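Local coordinates for protein PHOX (Pseudomonas fluorescens, PDB 4A9V) that probably hydrolyses phosphate monoesters as a PhoX-type alkaline phosphatase, a beta-propeller enzyme that works with a complex iron-calcium cofactor, at residues D282-V287 and R304-H309; G322-A327 and I346-G351; G39-K44 and F133-R138. All blocks are in the same frame, centred on the assembly; numbering follows the deposited sequence.

Read from the N terminus, interaction 3 opens first: the loop 39-44, just after strand 30-37, meets the turn in strand 130-144 and closes a long loop, joining the sheet that also holds strand 572-578 to the sheet of strands 68-76 to 130-144. Interaction 1 follows, closing the short excursion through strands 284-290 and 296-303. Interaction 2 closes the next one, the hairpin of strands 322-329 and 340-347. The three lie in series, none nested or crossed. Interactions 1 and 2 belong to one antiparallel sheet and touch where Arg-304 packs on Gly-322, their centres about 17 Å apart. Interactions 2 and 3 lie on opposite sides of the chain's centre.

Interaction 1: D282-V287 and R304-H309; sequences DGRAVV and RDKINH
At the open end of an antiparallel hairpin in a large sheet of this beta-propeller enzyme, Gly-283 and Arg-284, leading into strand 284-290, meet Lys-306 and Ile-307, which follow the corner that the chain turns after strand 296-303. One backbone bond crosses the contact: Ile-307 N donates to Gly-283 O at 2.8 Å, with an angle of 160° at the hydrogen. A water lies within hydrogen-bonding distance of both Gly-283 O and Ile-307 O. Arg-284 lays its aliphatic part across the corner, CG resting 3.6 Å from Asp-305 O and CD 3.5 Å from Arg-304 O. Its CG stands anti to its own carbonyl carbon (chi1 -62°), and a bend at chi3 turns the guanidinium toward Asp-282. There NE forms a salt bridge with Asp-282 OD1, 3.1 Å away, nearly in the guanidinium plane and on the syn side of the carboxylate. The same oxygen is hydrogen-bonded to Thr-280 OG1, so OD1 has two partners. Lys-306 passes over the Asp-282 carbonyl at about a right angle to the Asp-282 side chain. Its CE is 3.1 Å from Asp-282 O, whereas NZ stays 4.2 Å from Asp-282 OD2, beyond a salt bridge, so any attraction is probably diffuse. The apolar part of the contact is Ala-285 CB to Ile-307 CD1, 4.0 Å, and Ile-307 CG2 covers one face of the His-309 ring, whose NE2 is hydrogen-bonded to Glu-279. Arg-304 holds Asp-305 side-on with two nitrogens. Farther out, Ala-285 is backbone-bonded to Ser-303 of strand 296-303, whose carbonyl also receives Arg-284 NH1, while Val-286 pairs with Ala-278 of strand 276-279 and Ile-307 packs on Glu-279 of that strand.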
loop_
_atom_site.group_PDB
_atom_site.type_symbol
_atom_site.label_atom_id
_atom_site.label_comp_id
_atom_site.label_asym_id
_atom_site.label_seq_id
_atom_site.Cartn_x
_atom_site.Cartn_y
_atom_site.Cartn_z
ATOM N N ASP A 282 -2.069 -17.064 21.354
ATOM C CA ASP A 282 -2.711 -16.598 22.574
ATOM C C ASP A 282 -3.556 -15.338 22.400
ATOM O O ASP A 282 -4.133 -14.847 23.365
ATOM C CB ASP A 282 -1.707 -16.457 23.728
ATOM C CG ASP A 282 -0.743 -15.284 23.570
ATOM O OD1 ASP A 282 -0.778 -14.572 22.554
ATOM O OD2 ASP A 282 0.110 -15.114 24.470
ATOM N N GLY A 283 -3.837 -14.973 21.153
ATOM C CA GLY A 283 -4.945 -14.076 20.854
ATOM C C GLY A 283 -4.593 -12.603 20.683
ATOM O O GLY A 283 -5.489 -11.767 20.609
ATOM N N ARG A 284 -3.306 -12.274 20.628
ATOM C CA ARG A 284 -2.873 -10.896 20.444
ATOM C C ARG A 284 -2.802 -10.535 18.974
ATOM O O ARG A 284 -2.606 -11.395 18.125
ATOM C CB ARG A 284 -1.521 -10.693 21.123
ATOM C CG ARG A 284 -1.605 -10.921 22.624
ATOM C CD ARG A 284 -0.266 -10.820 23.327
ATOM N NE ARG A 284 0.686 -11.832 22.899
ATOM C CZ ARG A 284 1.962 -11.549 22.653
ATOM N NH1 ARG A 284 2.379 -10.290 22.724
ATOM N NH2 ARG A 284 2.811 -12.498 22.307
ATOM N N ALA A 285 -2.966 -9.252 18.675
ATOM C CA ALA A 285 -2.904 -8.786 17.296
ATOM C C ALA A 285 -1.468 -8.730 16.800
ATOM O O ALA A 285 -0.560 -8.334 17.530
ATOM C CB ALA A 285 -3.556 -7.418 17.173
ATOM N N VAL A 286 -1.299 -9.087 15.535
ATOM C CA VAL A 286 -0.020 -8.999 14.844
ATOM C C VAL A 286 -0.238 -8.203 13.562
ATOM O O VAL A 286 -1.225 -8.402 12.855
ATOM C CB VAL A 286 0.514 -10.413 14.514
ATOM C CG1 VAL A 286 1.820 -10.344 13.739
ATOM C CG2 VAL A 286 0.676 -11.225 15.793
ATOM N N VAL A 287 0.676 -7.276 13.301
ATOM C CA VAL A 287 0.620 -6.467 12.085
ATOM C C VAL A 287 1.977 -6.512 11.387
ATOM O O VAL A 287 2.963 -6.001 11.914
ATOM C CB VAL A 287 0.249 -5.001 12.385
ATOM C CG1 VAL A 287 0.020 -4.253 11.081
ATOM C CG2 VAL A 287 -0.963 -4.910 13.305
ATOM N N ARG A 304 0.198 -5.764 22.997
ATOM C CA ARG A 304 0.249 -6.188 24.390
ATOM C C ARG A 304 -0.981 -7.002 24.755
ATOM O O ARG A 304 -0.874 -8.045 25.395
ATOM C CB ARG A 304 0.333 -4.956 25.292
ATOM C CG ARG A 304 0.391 -5.257 26.784
ATOM C CD ARG A 304 0.177 -4.000 27.615
ATOM N NE ARG A 304 -1.170 -3.471 27.424
ATOM C CZ ARG A 304 -1.573 -2.269 27.820
ATOM N NH1 ARG A 304 -0.714 -1.412 28.356
ATOM N NH2 ARG A 304 -2.826 -1.898 27.593
ATOM N N ASP A 305 -2.153 -6.501 24.369
ATOM C CA ASP A 305 -3.421 -7.059 24.808
ATOM C C ASP A 305 -3.952 -8.073 23.802
ATOM O O ASP A 305 -3.723 -7.978 22.593
ATOM C CB ASP A 305 -4.439 -5.935 24.989
ATOM C CG ASP A 305 -3.947 -4.851 25.923
ATOM O OD1 ASP A 305 -3.330 -5.184 26.957
ATOM O OD2 ASP A 305 -4.198 -3.661 25.634
ATOM N N LYS A 306 -4.723 -9.018 24.315
ATOM C CA LYS A 306 -5.505 -9.901 23.474
ATOM C C LYS A 306 -6.611 -9.122 22.783
ATOM O O LYS A 306 -7.225 -8.226 23.374
ATOM C CB LYS A 306 -6.099 -11.042 24.304
ATOM C CG LYS A 306 -5.054 -11.971 24.893
ATOM C CD LYS A 306 -5.686 -13.039 25.764
ATOM C CE LYS A 306 -4.632 -13.973 26.335
ATOM N NZ LYS A 306 -3.257 -13.398 26.285
ATOM N N ILE A 307 -6.903 -9.508 21.547
ATOM C CA ILE A 307 -8.074 -9.003 20.855
ATOM C C ILE A 307 -9.324 -9.466 21.583
ATOM O O ILE A 307 -9.490 -10.653 21.857
ATOM C CB ILE A 307 -8.127 -9.527 19.412
ATOM C CG1 ILE A 307 -6.886 -9.092 18.631
ATOM C CG2 ILE A 307 -9.400 -9.080 18.719
ATOM C CD1 ILE A 307 -6.679 -9.877 17.352
ATOM N N ASN A 308 -10.219 -8.526 21.854
ATOM C CA ASN A 308 -11.531 -8.853 22.379
ATOM C C ASN A 308 -12.502 -8.997 21.213
ATOM O O ASN A 308 -12.967 -8.006 20.657
ATOM C CB ASN A 308 -11.992 -7.752 23.332
ATOM C CG ASN A 308 -13.249 -8.127 24.078
ATOM O OD1 ASN A 308 -14.096 -8.851 23.555
ATOM N ND2 ASN A 308 -13.389 -7.632 25.299
ATOM N N HIS A 309 -12.710 -10.222 20.756
ATOM C CA HIS A 309 -13.480 -10.441 19.533
ATOM C C HIS A 309 -14.934 -10.086 19.703
ATOM O O HIS A 309 -15.558 -9.574 18.773
ATOM C CB HIS A 309 -13.330 -11.874 19.048
ATOM C CG HIS A 309 -11.983 -12.166 18.444
ATOM N ND1 HIS A 309 -11.628 -11.731 17.217
ATOM C CD2 HIS A 309 -10.865 -12.785 18.980
ATOM C CE1 HIS A 309 -10.369 -12.118 16.958
ATOM N NE2 HIS A 309 -9.893 -12.739 18.044
HETATM O O HOH W 1 -8.057 -12.878 21.140
#

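Interaction 2: G322-A327 and I346-G351; sequences GTLYVA and IELTHG. With EDO (1,2-ethanediol), chain H.
Val-326 and Ile-346 form a hydrogen-bonded antiparallel pair: Val-326 N donates to Ile-346 O at 2.9 Å, and Ile-346 N returns a bond to Val-326 O at 2.8 Å. Two residues along, Leu-348 N reaches Leu-324 O at 2.8 Å in a nearly straight bond (169° at the hydrogen) that lies in the carbonyl plane. Between these bonds sits the non-hydrogen-bonded pair Tyr-325 and Glu-347, whose side chains share one face of the sheet. The Tyr-325 ring leans along the partner strand, with CE2 4.0 Å from Glu-347 CB. Thr-323 completes this group: its methyl CG2, anti to the backbone N, covers one face of the Tyr-325 ring toward the rim and also lies beside the Glu-347 side chain. The extended chain of Glu-347 carries its carboxylate past that methyl to a salt bridge with Lys-352. The two leucines and Val-326 meet through their methyls. Val-326 CG1 stands between its backbone N and carbonyl carbon (chi1 69°), which brings it to 3.9 Å from Leu-348 CD2. The other branch of that leucine, CD1, lies 4.0 Å from Leu-324 CD2. Next along, a water links Leu-324 N to Leu-348 O and prolongs the pairing through solvent. Beyond it, 1,2-ethanediol, probably from the crystallisation liquor, hydrogen-bonds through O1 to both N and O of Gly-322 and is also bound by Gln-364. This is the hairpin of strands 322-329 and 340-347; strand 296-303 flanks its first arm through backbone bonds from Thr-323 to Val-302 and Tyr-325 to Lys-300, while helix 364-369 covers the leucines with Val-367 and Leu-368.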
loop_
_atom_site.group_PDB
_atom_site.type_symbol
_atom_site.label_atom_id
_atom_site.label_comp_id
_atom_site.label_asym_id
_atom_site.label_seq_id
_atom_site.Cartn_x
_atom_site.Cartn_y
_atom_site.Cartn_z
ATOM N N GLY A 322 2.416 -2.538 22.845
ATOM C CA GLY A 322 2.972 -3.760 22.290
ATOM C C GLY A 322 4.423 -3.572 21.925
ATOM O O GLY A 322 5.139 -2.822 22.582
ATOM N N THR A 323 4.888 -4.415 21.015
ATOM C CA THR A 323 6.294 -4.469 20.660
ATOM C C THR A 323 6.441 -4.448 19.145
ATOM O O THR A 323 5.789 -5.221 18.444
ATOM C CB THR A 323 6.960 -5.744 21.204
ATOM O OG1 THR A 323 6.632 -5.902 22.590
ATOM C CG2 THR A 323 8.464 -5.667 21.045
ATOM N N LEU A 324 7.327 -3.575 18.667
ATOM C CA LEU A 324 7.708 -3.507 17.254
ATOM C C LEU A 324 9.023 -4.243 17.037
ATOM O O LEU A 324 9.975 -4.059 17.794
ATOM C CB LEU A 324 7.837 -2.043 16.826
ATOM C CG LEU A 324 8.128 -1.792 15.345
ATOM C CD1 LEU A 324 6.966 -2.228 14.467
ATOM C CD2 LEU A 324 8.454 -0.326 15.129
ATOM N N TYR A 325 9.025 -5.120 16.035
ATOM C CA TYR A 325 10.184 -5.912 15.639
ATOM C C TYR A 325 10.563 -5.581 14.205
ATOM O O TYR A 325 9.736 -5.125 13.419
ATOM C CB TYR A 325 9.851 -7.402 15.710
ATOM C CG TYR A 325 9.439 -7.897 17.076
ATOM C CD1 TYR A 325 8.110 -7.854 17.487
ATOM C CD2 TYR A 325 10.358 -8.511 17.911
ATOM C CE1 TYR A 325 7.724 -8.361 18.715
ATOM C CE2 TYR A 325 9.987 -9.005 19.145
ATOM C CZ TYR A 325 8.673 -8.911 19.549
ATOM O OH TYR A 325 8.299 -9.383 20.787
ATOM N N VAL A 326 11.785 -5.952 13.840
ATOM C CA VAL A 326 12.258 -5.846 12.467
ATOM C C VAL A 326 12.960 -7.153 12.084
ATOM O O VAL A 326 13.483 -7.857 12.948
ATOM C CB VAL A 326 13.183 -4.623 12.300
ATOM C CG1 VAL A 326 14.508 -4.822 13.027
ATOM C CG2 VAL A 326 13.393 -4.304 10.825
ATOM N N ALA A 327 12.913 -7.507 10.801
ATOM C CA ALA A 327 13.388 -8.806 10.339
ATOM C C ALA A 327 14.871 -8.819 9.992
ATOM O O ALA A 327 15.384 -7.901 9.337
ATOM C CB ALA A 327 12.580 -9.266 9.136
ATOM N N ILE A 346 13.611 -9.040 15.522
ATOM C CA ILE A 346 14.462 -8.397 16.510
ATOM C C ILE A 346 13.743 -7.160 17.043
ATOM O O ILE A 346 13.264 -6.332 16.283
ATOM C CB ILE A 346 15.813 -7.979 15.892
ATOM C CG1 ILE A 346 16.516 -9.188 15.274
ATOM C CG2 ILE A 346 16.689 -7.313 16.940
ATOM C CD1 ILE A 346 17.741 -8.842 14.462
ATOM N N GLU A 347 13.649 -7.066 18.364
ATOM C CA GLU A 347 12.856 -6.049 19.040
ATOM C C GLU A 347 13.458 -4.645 18.905
ATOM O O GLU A 347 14.654 -4.444 19.134
ATOM C CB GLU A 347 12.804 -6.447 20.511
ATOM C CG GLU A 347 11.892 -5.655 21.406
ATOM C CD GLU A 347 11.916 -6.193 22.823
ATOM O OE1 GLU A 347 12.206 -7.401 23.001
ATOM O OE2 GLU A 347 11.351 -5.516 23.683
ATOM N N LEU A 348 12.603 -3.661 18.637
ATOM C CA LEU A 348 12.984 -2.260 18.649
ATOM C C LEU A 348 12.438 -1.617 19.917
ATOM O O LEU A 348 11.324 -1.078 19.949
ATOM C CB LEU A 348 12.443 -1.560 17.404
ATOM C CG LEU A 348 12.901 -2.177 16.080
ATOM C CD1 LEU A 348 12.336 -1.382 14.914
ATOM C CD2 LEU A 348 14.415 -2.264 15.993
ATOM N N THR A 349 13.235 -1.721 20.972
ATOM C CA THR A 349 12.834 -1.327 22.315
ATOM C C THR A 349 13.976 -0.558 22.956
ATOM O O THR A 349 15.092 -1.057 23.043
ATOM C CB THR A 349 12.513 -2.566 23.166
ATOM O OG1 THR A 349 11.354 -3.213 22.626
ATOM C CG2 THR A 349 12.259 -2.189 24.627
ATOM N N HIS A 350 13.698 0.657 23.404
ATOM C CA HIS A 350 14.702 1.449 24.081
ATOM C C HIS A 350 15.259 0.688 25.252
ATOM O O HIS A 350 14.506 0.162 26.073
ATOM C CB HIS A 350 14.101 2.760 24.549
ATOM C CG HIS A 350 15.120 3.734 25.058
ATOM N ND1 HIS A 350 15.530 3.736 26.339
ATOM C CD2 HIS A 350 15.954 4.616 24.378
ATOM C CE1 HIS A 350 16.484 4.671 26.497
ATOM N NE2 HIS A 350 16.723 5.229 25.298
ATOM N N GLY A 351 16.585 0.594 25.315
ATOM C CA GLY A 351 17.261 -0.140 26.384
ATOM C C GLY A 351 17.659 -1.563 26.020
ATOM O O GLY A 351 18.186 -2.291 26.860
HETATM C C1 EDO H . 4.435 0.296 22.954
HETATM O O1 EDO H . 4.022 -0.430 24.129
HETATM C C2 EDO H . 5.948 0.495 22.983
HETATM O O2 EDO H . 6.406 1.187 21.811
HETATM O O HOH W 2 8.558 -1.586 20.297
#

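Interaction 3: G39-K44 and F133-R138; sequences GQPLHK and FVQGSR
Gln-135 and His-43 meet through a side-chain amide: Gln-135 NE2 donates to His-43 O at 2.9 Å, almost straight at 174° and within its own amide plane, though it comes from above the plane of the carbonyl. The glutamine gets there fully stretched, with CG anti to the backbone N (chi1 -168°) and chi2 also extended, so that CG passes Pro-41 O and Leu-42 O and CD passes Pro-41 O. Gln-40 is instead folded at chi2 (63°), which swings NE2 back onto Pro-41 O, 3.1 Å away on a carbonyl lone pair. The two glutamine side chains cross obliquely without bonding directly, their amide planes well turned from each other, and a water joins Gln-40 NE2 to Gln-135 OE1. Phe-133 lays its ring against the loop. Its CE2 lies 3.7 Å from Gln-40 CG, Pro-41 O approaches the ring edge near its plane, and Leu-42 CD2 meets CZ at 3.9 Å. The N of Gln-135 sits over one face of that ring. Alongside, Gly-136 N, in the type II turn from Val-134 to Ser-137, donates to Leu-42 O at 3.0 Å, and a second water links His-43 ND1 to Ser-137 O. Asn-140 ND2 bonds both Leu-42 O and Val-134 O, tying loop to turn, while Ile-122 of strand 118-127 backs Leu-42 and Phe-133. No salt bridge crosses the contact; apart from the His-43 imidazole its polar groups are amides, carbonyls and waters, so it probably depends little on ionic pairing.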
loop_
_atom_site.group_PDB
_atom_site.type_symbol
_atom_site.label_atom_id
_atom_site.label_comp_id
_atom_site.label_asym_id
_atom_site.label_seq_id
_atom_site.Cartn_x
_atom_site.Cartn_y
_atom_site.Cartn_z
ATOM N N GLY A 39 -13.028 11.895 -8.565
ATOM C CA GLY A 39 -13.856 13.061 -8.833
ATOM C C GLY A 39 -15.341 12.867 -8.580
ATOM O O GLY A 39 -16.090 13.842 -8.582
ATOM N N GLN A 40 -15.778 11.634 -8.340
ATOM C CA GLN A 40 -17.191 11.360 -8.080
ATOM C C GLN A 40 -17.640 12.068 -6.805
ATOM O O GLN A 40 -17.111 11.789 -5.735
ATOM C CB GLN A 40 -17.381 9.857 -7.912
ATOM C CG GLN A 40 -18.778 9.442 -7.487
ATOM C CD GLN A 40 -19.828 9.802 -8.513
ATOM O OE1 GLN A 40 -19.672 9.508 -9.701
ATOM N NE2 GLN A 40 -20.905 10.436 -8.062
ATOM N N PRO A 41 -18.686 12.911 -6.881
ATOM C CA PRO A 41 -19.199 13.455 -5.625
ATOM C C PRO A 41 -19.758 12.362 -4.723
ATOM O O PRO A 41 -20.449 11.452 -5.191
ATOM C CB PRO A 41 -20.299 14.428 -6.071
ATOM C CG PRO A 41 -20.649 14.006 -7.459
ATOM C CD PRO A 41 -19.378 13.485 -8.049
ATOM N N LEU A 42 -19.499 12.480 -3.425
ATOM C CA LEU A 42 -19.925 11.459 -2.483
ATOM C C LEU A 42 -21.296 11.731 -1.881
ATOM O O LEU A 42 -21.948 10.792 -1.428
ATOM C CB LEU A 42 -18.907 11.305 -1.356
ATOM C CG LEU A 42 -17.496 10.901 -1.777
ATOM C CD1 LEU A 42 -16.695 10.539 -0.533
ATOM C CD2 LEU A 42 -17.491 9.746 -2.768
ATOM N N HIS A 43 -21.681 13.000 -1.790
ATOM C CA HIS A 43 -22.848 13.395 -1.002
ATOM C C HIS A 43 -23.989 13.845 -1.867
ATOM O O HIS A 43 -23.828 14.114 -3.061
ATOM C CB HIS A 43 -22.469 14.483 -0.011
ATOM C CG HIS A 43 -21.302 14.110 0.859
ATOM N ND1 HIS A 43 -21.269 12.969 1.576
ATOM C CD2 HIS A 43 -20.080 14.732 1.055
ATOM C CE1 HIS A 43 -20.092 12.884 2.220
ATOM N NE2 HIS A 43 -19.384 13.988 1.939
ATOM N N LYS A 44 -25.184 13.818 -1.294
ATOM C CA LYS A 44 -26.360 14.231 -2.036
ATOM C C LYS A 44 -26.169 15.641 -2.588
ATOM O O LYS A 44 -25.773 16.561 -1.876
ATOM C CB LYS A 44 -27.608 14.160 -1.161
ATOM C CG LYS A 44 -28.896 14.455 -1.911
ATOM C CD LYS A 44 -30.108 14.164 -1.045
ATOM C CE LYS A 44 -31.323 14.951 -1.503
ATOM N NZ LYS A 44 -32.527 14.623 -0.693
ATOM N N PHE A 133 -22.004 1.828 -6.088
ATOM C CA PHE A 133 -21.830 2.937 -5.175
ATOM C C PHE A 133 -23.173 3.571 -4.821
ATOM O O PHE A 133 -24.008 3.798 -5.697
ATOM C CB PHE A 133 -20.900 3.962 -5.832
ATOM C CG PHE A 133 -20.792 5.258 -5.091
ATOM C CD1 PHE A 133 -20.408 5.288 -3.761
ATOM C CD2 PHE A 133 -21.068 6.458 -5.725
ATOM C CE1 PHE A 133 -20.294 6.490 -3.082
ATOM C CE2 PHE A 133 -20.952 7.662 -5.052
ATOM C CZ PHE A 133 -20.600 7.674 -3.719
ATOM N N VAL A 134 -23.335 3.908 -3.545
ATOM C CA VAL A 134 -24.505 4.630 -3.047
ATOM C C VAL A 134 -24.121 6.065 -2.688
ATOM O O VAL A 134 -23.644 6.351 -1.583
ATOM C CB VAL A 134 -25.099 3.934 -1.802
ATOM C CG1 VAL A 134 -26.344 4.659 -1.321
ATOM C CG2 VAL A 134 -25.422 2.487 -2.113
ATOM N N GLN A 135 -24.328 6.981 -3.628
ATOM C CA GLN A 135 -24.121 8.394 -3.354
ATOM C C GLN A 135 -25.124 8.846 -2.296
ATOM O O GLN A 135 -26.258 8.370 -2.272
ATOM C CB GLN A 135 -24.277 9.217 -4.634
ATOM C CG GLN A 135 -23.806 10.650 -4.481
ATOM C CD GLN A 135 -23.862 11.449 -5.769
ATOM O OE1 GLN A 135 -23.864 10.894 -6.869
ATOM N NE2 GLN A 135 -23.891 12.762 -5.634
ATOM N N GLY A 136 -24.690 9.703 -1.377
ATOM C CA GLY A 136 -25.588 10.233 -0.358
ATOM C C GLY A 136 -25.740 9.373 0.889
ATOM O O GLY A 136 -26.467 9.745 1.805
ATOM N N SER A 137 -25.035 8.250 0.968
ATOM C CA SER A 137 -25.022 7.457 2.195
ATOM C C SER A 137 -24.463 8.283 3.342
ATOM O O SER A 137 -23.451 8.973 3.184
ATOM C CB SER A 137 -24.167 6.213 2.008
ATOM O OG SER A 137 -23.955 5.566 3.250
ATOM N N ARG A 138 -24.999 8.066 4.537
ATOM C CA ARG A 138 -24.489 8.735 5.724
ATOM C C ARG A 138 -23.074 8.280 6.093
ATOM O O ARG A 138 -22.376 8.969 6.833
ATOM C CB ARG A 138 -25.438 8.523 6.904
ATOM C CG ARG A 138 -25.330 7.156 7.552
ATOM C CD ARG A 138 -26.100 7.089 8.868
ATOM N NE ARG A 138 -25.492 7.909 9.916
ATOM C CZ ARG A 138 -24.699 7.435 10.877
ATOM N NH1 ARG A 138 -24.583 6.124 11.059
ATOM N NH2 ARG A 138 -24.173 8.264 11.771
HETATM O O HOH W 3 -23.236 11.494 -9.512
HETATM O O HOH W 4 -23.485 11.459 2.034
#